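Local atomic coordinates of glycerol-3-phosphate dehydrogenase [NAD(P)+] (Coxiella burnetii, PDB entry 3K96), a protein that probably catalyses the NAD(P)H-dependent reduction of dihydroxyacetone phosphate to sn-glycerol 3-phosphate, the key precursor for phospholipid synthesis. Residues Asp205-Glu210 / Ser252-Lys257; Pro155-Ser160 / Val176-Asn181; Leu244-Arg249 / Ile323-Thr328. All blocks are in the same frame, centred on the assembly; numbering follows the deposited sequence. Where two conformers were deposited one is given.

Contact 1 of 3, residues Asp205-Glu210 / Ser252-Lys257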
loop_
_atom_site.group_PDB
_atom_site.type_symbol
_atom_site.label_atom_id
_atom_site.label_comp_id
_atom_site.label_asym_id
_atom_site.label_seq_id
_atom_site.Cartn_x
_atom_site.Cartn_y
_atom_site.Cartn_z
ATOM N N ASP A 205 6.315 19.516 5.203
ATOM C CA ASP A 205 5.779 19.054 6.467
ATOM C C ASP A 205 6.726 18.170 7.245
ATOM O O ASP A 205 6.529 16.958 7.343
ATOM C CB ASP A 205 4.487 18.294 6.131
ATOM C CG ASP A 205 3.815 17.687 7.340
ATOM O OD1 ASP A 205 4.008 18.175 8.479
ATOM O OD2 ASP A 205 3.065 16.709 7.130
ATOM N N MET A 206 7.749 18.776 7.829
ATOM C CA MET A 206 8.730 18.006 8.576
ATOM C C MET A 206 8.072 17.158 9.684
ATOM O O MET A 206 8.372 15.983 9.851
ATOM C CB MET A 206 9.784 18.945 9.142
ATOM C CG MET A 206 10.853 18.301 9.958
ATOM S SD MET A 206 12.240 19.456 10.314
ATOM C CE MET A 206 12.841 19.799 8.716
ATOM N N ILE A 207 7.163 17.746 10.426
ATOM C CA ILE A 207 6.565 17.013 11.527
ATOM C C ILE A 207 5.754 15.803 11.045
ATOM O O ILE A 207 5.868 14.738 11.616
ATOM C CB ILE A 207 5.763 17.924 12.465
ATOM C CG1 ILE A 207 5.355 17.153 13.698
ATOM C CG2 ILE A 207 4.547 18.525 11.752
ATOM C CD1 ILE A 207 5.189 18.026 14.905
ATOM N N GLY A 208 5.004 15.959 9.969
ATOM C CA GLY A 208 4.214 14.866 9.436
ATOM C C GLY A 208 5.115 13.754 8.937
ATOM O O GLY A 208 4.846 12.578 9.174
ATOM N N VAL A 209 6.192 14.132 8.241
ATOM C CA VAL A 209 7.148 13.174 7.721
ATOM C C VAL A 209 7.774 12.368 8.867
ATOM O O VAL A 209 7.892 11.139 8.798
ATOM C CB VAL A 209 8.256 13.877 6.836
ATOM C CG1 VAL A 209 9.399 12.934 6.537
ATOM C CG2 VAL A 209 7.640 14.407 5.534
ATOM N N GLU A 210 8.159 13.052 9.933
ATOM C CA GLU A 210 8.752 12.385 11.077
ATOM C C GLU A 210 7.796 11.408 11.727
ATOM O O GLU A 210 8.155 10.301 12.028
ATOM C CB GLU A 210 9.142 13.402 12.141
ATOM C CG GLU A 210 10.404 14.191 11.839
ATOM C CD GLU A 210 10.676 15.223 12.935
ATOM O OE1 GLU A 210 11.541 14.975 13.776
ATOM O OE2 GLU A 210 9.973 16.250 12.987
ATOM N N SER A 252 -2.089 14.226 12.575
ATOM C CA SER A 252 -3.057 15.306 12.718
ATOM C C SER A 252 -2.946 16.038 14.025
ATOM O O SER A 252 -2.979 17.267 14.048
ATOM C CB SER A 252 -4.489 14.796 12.544
ATOM O OG SER A 252 -5.370 15.909 12.512
ATOM N N VAL A 253 -2.807 15.287 15.112
ATOM C CA VAL A 253 -2.680 15.847 16.449
ATOM C C VAL A 253 -1.422 16.718 16.630
ATOM O O VAL A 253 -1.411 17.641 17.469
ATOM C CB VAL A 253 -2.687 14.735 17.508
ATOM C CG1 VAL A 253 -2.231 15.274 18.852
ATOM C CG2 VAL A 253 -4.071 14.096 17.597
ATOM N N PHE A 254 -0.354 16.428 15.888
ATOM C CA PHE A 254 0.844 17.272 15.982
ATOM C C PHE A 254 0.940 18.347 14.878
ATOM O O PHE A 254 1.962 19.012 14.743
ATOM C CB PHE A 254 2.104 16.419 16.041
ATOM C CG PHE A 254 2.335 15.812 17.379
ATOM C CD1 PHE A 254 1.631 14.693 17.771
ATOM C CD2 PHE A 254 3.240 16.381 18.266
ATOM C CE1 PHE A 254 1.819 14.146 19.016
ATOM C CE2 PHE A 254 3.439 15.837 19.513
ATOM C CZ PHE A 254 2.723 14.708 19.891
ATOM N N GLY A 255 -0.116 18.517 14.093
ATOM C CA GLY A 255 -0.115 19.542 13.046
ATOM C C GLY A 255 0.490 19.175 11.690
ATOM O O GLY A 255 0.727 20.060 10.856
ATOM N N GLY A 256 0.755 17.891 11.461
ATOM C CA GLY A 256 1.268 17.440 10.164
ATOM C C GLY A 256 0.165 17.511 9.126
ATOM O O GLY A 256 -0.950 17.879 9.459
ATOM N N LYS A 257 0.458 17.142 7.880
ATOM C CA LYS A 257 -0.524 17.241 6.782
ATOM C C LYS A 257 -0.954 15.891 6.207
ATOM O O LYS A 257 -0.141 14.974 6.144
ATOM C CB LYS A 257 0.112 18.003 5.624
ATOM C CG LYS A 257 0.889 19.245 5.997
ATOM C CD LYS A 257 0.024 20.385 6.499
ATOM C CE LYS A 257 0.889 21.640 6.686
ATOM N NZ LYS A 257 0.097 22.801 7.086
HETATM O O HOH W 1 3.414 20.685 8.826
#
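Phe254 meets Ile207 chiefly with the root of its side chain. Its CB lies 3.7 Å from Ile207 CD1, and the two side chains cross at about a right angle. With CG anti to the carbonyl carbon (chi1 -77°), the ring leads away toward His321, with which it packs edge-to-face. A branched residue suits position 207 because its arms divide the work: CD1 covers the CB and carbonyl oxygen of Phe254, while CG2 lies against the glycine backbone that follows. Gly255 has positive phi, a conformation that a residue without CB adopts easily. Its carbonyl oxygen takes a weak bond from a water that also donates to Asp205 OD1 at 2.6 Å. At Gly256 the backbones come closest, its CA standing 4.0 Å from the CA of Gly208; neither residue carries a side chain to hold the chains apart. Gly256 CA is also 3.3 Å from Asp205 OD1. Finally, Lys257 N donates to Asp205 OD2 over 2.7 Å, a fairly straight bond (161°) that arrives from above the carboxylate plane. The CG of Lys257 lies 3.5 Å from the same OD2, beyond which the chain bends and leads away. Asp205 OD2 is hydrogen-bonded to Thr260 OG1 as well, while Asp205 OD1 accepts from Gly208 N at 2.9 Å. The buried carboxylate is thus held at both oxygens, and these donors, together with the adjoining helix start, would be expected to stabilise its negative charge. The arrangement joins two classic helix ends: Asp205 is an N-cap with a capping bond to helix 206-228, and Gly255 is the C-prime residue of the Schellman motif that ends helix 233-253.

Contact 2 of 3, residues Pro155-Ser160 / Val176-Asn181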
loop_
_atom_site.group_PDB
_atom_site.type_symbol
_atom_site.label_atom_id
_atom_site.label_comp_id
_atom_site.label_asym_id
_atom_site.label_seq_id
_atom_site.Cartn_x
_atom_site.Cartn_y
_atom_site.Cartn_z
ATOM N N PRO A 155 19.472 25.097 10.974
ATOM C CA PRO A 155 18.724 24.595 9.841
ATOM C C PRO A 155 18.648 23.035 9.914
ATOM O O PRO A 155 19.664 22.359 10.135
ATOM C CB PRO A 155 19.546 25.058 8.640
ATOM C CG PRO A 155 20.340 26.274 9.154
ATOM C CD PRO A 155 20.634 25.921 10.580
ATOM N N MET A 156 17.445 22.491 9.720
ATOM C CA MET A 156 17.202 21.063 9.865
ATOM C C MET A 156 16.427 20.491 8.688
ATOM O O MET A 156 15.707 21.210 8.025
ATOM C CB MET A 156 16.345 20.828 11.102
ATOM C CG MET A 156 16.962 21.206 12.389
ATOM S SD MET A 156 15.936 20.626 13.751
ATOM C CE MET A 156 14.534 21.750 13.815
ATOM N N ALA A 157 16.566 19.188 8.458
ATOM C CA ALA A 157 15.857 18.515 7.374
ATOM C C ALA A 157 15.752 17.027 7.640
ATOM O O ALA A 157 16.611 16.451 8.304
ATOM C CB ALA A 157 16.562 18.738 6.027
ATOM N N VAL A 158 14.689 16.425 7.105
ATOM C CA VAL A 158 14.461 14.992 7.216
ATOM C C VAL A 158 14.251 14.429 5.827
ATOM O O VAL A 158 13.560 15.018 5.007
ATOM C CB VAL A 158 13.245 14.647 8.109
ATOM C CG1 VAL A 158 12.003 15.354 7.630
ATOM C CG2 VAL A 158 13.009 13.108 8.170
ATOM N N ILE A 159 14.899 13.308 5.548
ATOM C CA ILE A 159 14.754 12.631 4.274
ATOM C C ILE A 159 14.108 11.279 4.613
ATOM O O ILE A 159 14.611 10.536 5.463
ATOM C CB ILE A 159 16.093 12.472 3.564
ATOM C CG1 ILE A 159 15.875 11.985 2.130
ATOM C CG2 ILE A 159 17.014 11.539 4.360
ATOM C CD1 ILE A 159 17.163 11.906 1.322
ATOM N N SER A 160 12.986 10.986 3.960
ATOM C CA SER A 160 12.207 9.799 4.255
ATOM C C SER A 160 11.350 9.350 3.097
ATOM O O SER A 160 10.716 10.155 2.445
ATOM C CB SER A 160 11.294 10.101 5.427
ATOM O OG SER A 160 10.837 8.922 6.049
ATOM N N VAL A 176 12.112 9.607 -2.626
ATOM C CA VAL A 176 11.965 9.932 -1.216
ATOM C C VAL A 176 11.557 11.391 -1.053
ATOM O O VAL A 176 11.695 12.199 -1.976
ATOM C CB VAL A 176 13.253 9.707 -0.405
ATOM C CG1 VAL A 176 13.628 8.222 -0.350
ATOM C CG2 VAL A 176 14.415 10.567 -0.982
ATOM N N SER A 177 11.014 11.721 0.113
ATOM C CA SER A 177 10.635 13.100 0.400
ATOM C C SER A 177 11.736 13.744 1.230
ATOM O O SER A 177 12.468 13.066 1.939
ATOM C CB SER A 177 9.321 13.168 1.183
ATOM O OG SER A 177 8.231 12.623 0.444
ATOM N N LEU A 178 11.842 15.056 1.125
ATOM C CA LEU A 178 12.789 15.808 1.931
ATOM C C LEU A 178 12.083 17.064 2.448
ATOM O O LEU A 178 11.639 17.910 1.664
ATOM C CB LEU A 178 14.035 16.134 1.135
ATOM C CG LEU A 178 15.178 16.751 1.920
ATOM C CD1 LEU A 178 16.515 16.432 1.235
ATOM C CD2 LEU A 178 14.982 18.250 2.123
ATOM N N ALA A 179 11.925 17.122 3.772
ATOM C CA ALA A 179 11.295 18.237 4.466
ATOM C C ALA A 179 12.315 18.965 5.319
ATOM O O ALA A 179 13.133 18.341 5.999
ATOM C CB ALA A 179 10.143 17.748 5.352
ATOM N N SER A 180 12.214 20.284 5.323
ATOM C CA SER A 180 13.133 21.130 6.030
ATOM C C SER A 180 12.475 22.350 6.641
ATOM O O SER A 180 11.411 22.772 6.222
ATOM C CB SER A 180 14.203 21.609 5.045
ATOM O OG SER A 180 15.173 22.391 5.710
ATOM N N ASN A 181 13.116 22.911 7.651
ATOM C CA ASN A 181 12.654 24.149 8.261
ATOM C C ASN A 181 13.446 25.346 7.667
ATOM O O ASN A 181 13.324 26.483 8.151
ATOM C CB ASN A 181 12.878 24.113 9.778
ATOM C CG ASN A 181 14.368 24.188 10.162
ATOM O OD1 ASN A 181 15.251 24.060 9.313
ATOM N ND2 ASN A 181 14.641 24.379 11.456
#
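Met156 meets Asn181 with CB, CG and the terminal CE, where strand 156-160 begins and strand 174-180 ends. Met156 CB lies near both ends of the amide, 3.9 Å from Asn181 OD1 and slightly farther from ND2. The next atom, CG, again has Asn181 ND2 as its neighbour. The sulfur SD turns the chain, and the bend at chi3 brings the terminal CE back to 3.5 Å from Asn181 ND2, so that the apolar chain lies across the amide. Asn181 OD1 accepts from Met156 N at 2.7 Å, almost straight at the hydrogen (170°) although the donor sits above the carbonyl plane; CG of Asn181 lies between its own N and carbonyl carbon (chi1 70°), which swings OD1 back to the opposite strand. Met156 O is gripped twice, by Ser180 OG at 2.7 Å and by Asn181 N at 3.1 Å, from opposite faces of its plane. Small polar residues suit this end because their side chains extend the hydrogen-bonding of the main chain. Farther in, regular antiparallel pairing takes over: Val158 and Ala179 exchange two backbone bonds, as do Ser160 and Ser177. Between this end and the Val158-Ala179 pair, the non-hydrogen-bonded pair Ala157 and Ser180 has its CA atoms 4.0 Å apart, a spacing suited to compact side chains. Val158 CG1 rests 3.8 Å from Ala179 CB on the other face. Within the mixed sheet of the N-terminal, probably Rossmann-type nucleotide-binding part, strand 128-131 lies next to 156-160 and strand 198-203 next to 174-180. Helix 183-193 packs on the face carrying Ala157 and Leu178, while helix 206-228 packs on that of Val158 and Ala179.

Contact 3 of 3, residues Leu244-Arg249 / Ile323-Thr328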
loop_
_atom_site.group_PDB
_atom_site.type_symbol
_atom_site.label_atom_id
_atom_site.label_comp_id
_atom_site.label_asym_id
_atom_site.label_seq_id
_atom_site.Cartn_x
_atom_site.Cartn_y
_atom_site.Cartn_z
ATOM N N LEU A 244 -2.698 3.175 8.382
ATOM C CA LEU A 244 -2.603 4.533 7.865
ATOM C C LEU A 244 -3.561 5.446 8.650
ATOM O O LEU A 244 -3.241 6.607 8.919
ATOM C CB LEU A 244 -2.884 4.587 6.353
ATOM C CG LEU A 244 -2.367 5.861 5.678
ATOM C CD1 LEU A 244 -0.818 5.811 5.654
ATOM C CD2 LEU A 244 -2.891 6.072 4.266
ATOM N N THR A 245 -4.729 4.928 9.035
ATOM C CA THR A 245 -5.675 5.729 9.834
ATOM C C THR A 245 -5.077 6.198 11.169
ATOM O O THR A 245 -5.225 7.373 11.543
ATOM C CB THR A 245 -6.998 4.953 10.083
ATOM O OG1 THR A 245 -7.610 4.656 8.818
ATOM C CG2 THR A 245 -7.969 5.769 10.941
ATOM N N GLU A 246 -4.403 5.316 11.915
ATOM C CA GLU A 246 -3.822 5.785 13.194
ATOM C C GLU A 246 -2.580 6.628 12.973
ATOM O O GLU A 246 -2.284 7.525 13.777
ATOM C CB GLU A 246 -3.602 4.660 14.227
ATOM C CG GLU A 246 -2.585 3.630 13.928
ATOM C CD GLU A 246 -2.686 2.448 14.907
ATOM O OE1 GLU A 246 -1.729 2.213 15.673
ATOM O OE2 GLU A 246 -3.746 1.772 14.926
ATOM N N MET A 247 -1.858 6.349 11.893
ATOM C CA MET A 247 -0.700 7.157 11.541
ATOM C C MET A 247 -1.250 8.592 11.289
ATOM O O MET A 247 -0.704 9.563 11.777
ATOM C CB MET A 247 -0.005 6.603 10.292
ATOM C CG MET A 247 1.255 7.356 9.851
ATOM S SD MET A 247 1.945 6.727 8.288
ATOM C CE MET A 247 2.570 5.139 8.818
ATOM N N GLY A 248 -2.371 8.690 10.580
ATOM C CA GLY A 248 -2.975 9.993 10.265
ATOM C C GLY A 248 -3.429 10.752 11.504
ATOM O O GLY A 248 -3.286 11.985 11.584
ATOM N N ARG A 249 -3.956 10.016 12.483
ATOM C CA ARG A 249 -4.415 10.615 13.733
ATOM C C ARG A 249 -3.241 11.250 14.496
ATOM O O ARG A 249 -3.329 12.376 14.993
ATOM C CB ARG A 249 -5.119 9.564 14.598
ATOM C CG ARG A 249 -5.804 10.154 15.804
ATOM C CD ARG A 249 -6.711 9.138 16.556
ATOM N NE ARG A 249 -7.758 8.589 15.697
ATOM C CZ ARG A 249 -7.804 7.344 15.235
ATOM N NH1 ARG A 249 -8.812 6.984 14.452
ATOM N NH2 ARG A 249 -6.880 6.448 15.566
ATOM N N ILE A 323 -4.063 9.677 22.542
ATOM C CA ILE A 323 -4.260 9.422 21.134
ATOM C C ILE A 323 -4.560 7.958 20.942
ATOM O O ILE A 323 -3.803 7.105 21.375
ATOM C CB ILE A 323 -3.012 9.762 20.319
ATOM C CG1 ILE A 323 -2.585 11.207 20.582
ATOM C CG2 ILE A 323 -3.279 9.555 18.852
ATOM C CD1 ILE A 323 -1.333 11.604 19.828
ATOM N N GLU A 324 -5.667 7.674 20.281
ATOM C CA GLU A 324 -6.052 6.310 20.027
ATOM C C GLU A 324 -5.281 5.721 18.847
ATOM O O GLU A 324 -5.386 6.210 17.724
ATOM C CB GLU A 324 -7.534 6.209 19.712
ATOM C CG GLU A 324 -7.943 4.733 19.574
ATOM C CD GLU A 324 -9.355 4.525 19.063
ATOM O OE1 GLU A 324 -10.010 5.519 18.676
ATOM O OE2 GLU A 324 -9.798 3.353 19.040
ATOM N N MET A 325 -4.530 4.657 19.109
ATOM C CA MET A 325 -3.746 3.985 18.083
ATOM C C MET A 325 -3.838 2.506 18.388
ATOM O O MET A 325 -2.971 1.962 19.063
ATOM C CB MET A 325 -2.279 4.459 18.139
ATOM C CG MET A 325 -2.134 5.963 18.064
ATOM S SD MET A 325 -0.409 6.448 17.842
ATOM C CE MET A 325 -0.119 5.755 16.201
ATOM N N PRO A 326 -4.913 1.857 17.900
ATOM C CA PRO A 326 -5.204 0.447 18.190
ATOM C C PRO A 326 -4.151 -0.554 17.772
ATOM O O PRO A 326 -3.867 -1.466 18.549
ATOM C CB PRO A 326 -6.537 0.167 17.454
ATOM C CG PRO A 326 -7.032 1.494 16.938
ATOM C CD PRO A 326 -5.970 2.531 17.121
ATOM N N LEU A 327 -3.596 -0.438 16.565
ATOM C CA LEU A 327 -2.561 -1.386 16.159
ATOM C C LEU A 327 -1.326 -1.265 17.044
ATOM O O LEU A 327 -0.789 -2.276 17.504
ATOM C CB LEU A 327 -2.174 -1.299 14.677
ATOM C CG LEU A 327 -3.146 -1.997 13.712
ATOM C CD1 LEU A 327 -4.520 -1.339 13.722
ATOM C CD2 LEU A 327 -2.578 -2.052 12.291
ATOM N N THR A 328 -0.893 -0.034 17.292
ATOM C CA THR A 328 0.296 0.213 18.115
ATOM C C THR A 328 0.097 -0.326 19.521
ATOM O O THR A 328 0.996 -0.913 20.091
ATOM C CB THR A 328 0.591 1.714 18.196
ATOM O OG1 THR A 328 0.821 2.208 16.867
ATOM C CG2 THR A 328 1.782 1.977 19.103
#
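Glu246 OE1 is gripped by two groups of one residue, accepting from Thr328 N at 2.9 Å through its syn lone pair and from Thr328 OG1 at 2.8 Å nearly along the C-O bond. The second oxygen, Glu246 OE2, uses its own syn lone pair for Leu327 N, also at 2.8 Å. Three bonds therefore fix the carboxylate, and the donors at the start of helix 326-336 would probably favour its negative form. Glutamate is long enough to span the gap: from CG, set between the backbone N and carbonyl carbon (chi1 67°), the chain runs out extended to the neighbouring helix end. Met325 crosses it at about a right angle, its CB 3.4 Å from Glu246 OE1, while the Pro326 ring, with no N-H to offer, lays CD against OE2. One turn on, Arg249 bends at chi3 and donates through NH2 to Glu324 O at 2.6 Å, its aliphatic CG passing Ile323 CG2 at 4.0 Å. Met325, at the N-cap position, has no polar side chain to cap with; the first-turn N-H groups of Leu327 and Thr328 are instead taken up by a glutamate of helix 233-253.

How the contacts relate
Contacts 1 and 2 lie with centres 12 Å apart and meet through Met206, whose terminal methyl packs against Ala179 and Ser180, so helix 206-228 joins the sheet to the helical part. Contacts 1 and 3 share helix 233-253, their centres 14 Å apart; Ile323 CD1 touches Val253 CG1 at 3.9 Å and Phe254 CE1 at 4.1 Å. Contacts 2 and 3 do not touch, their nearest atoms being about 9 Å apart. Contact 2 lies nearest the predicted substrate site, the side chain of Ser160 being about 3 Å from that of Lys134. Thr328 in contact 3 is about 10 Å, between side chains, from Lys216, the predicted proton acceptor.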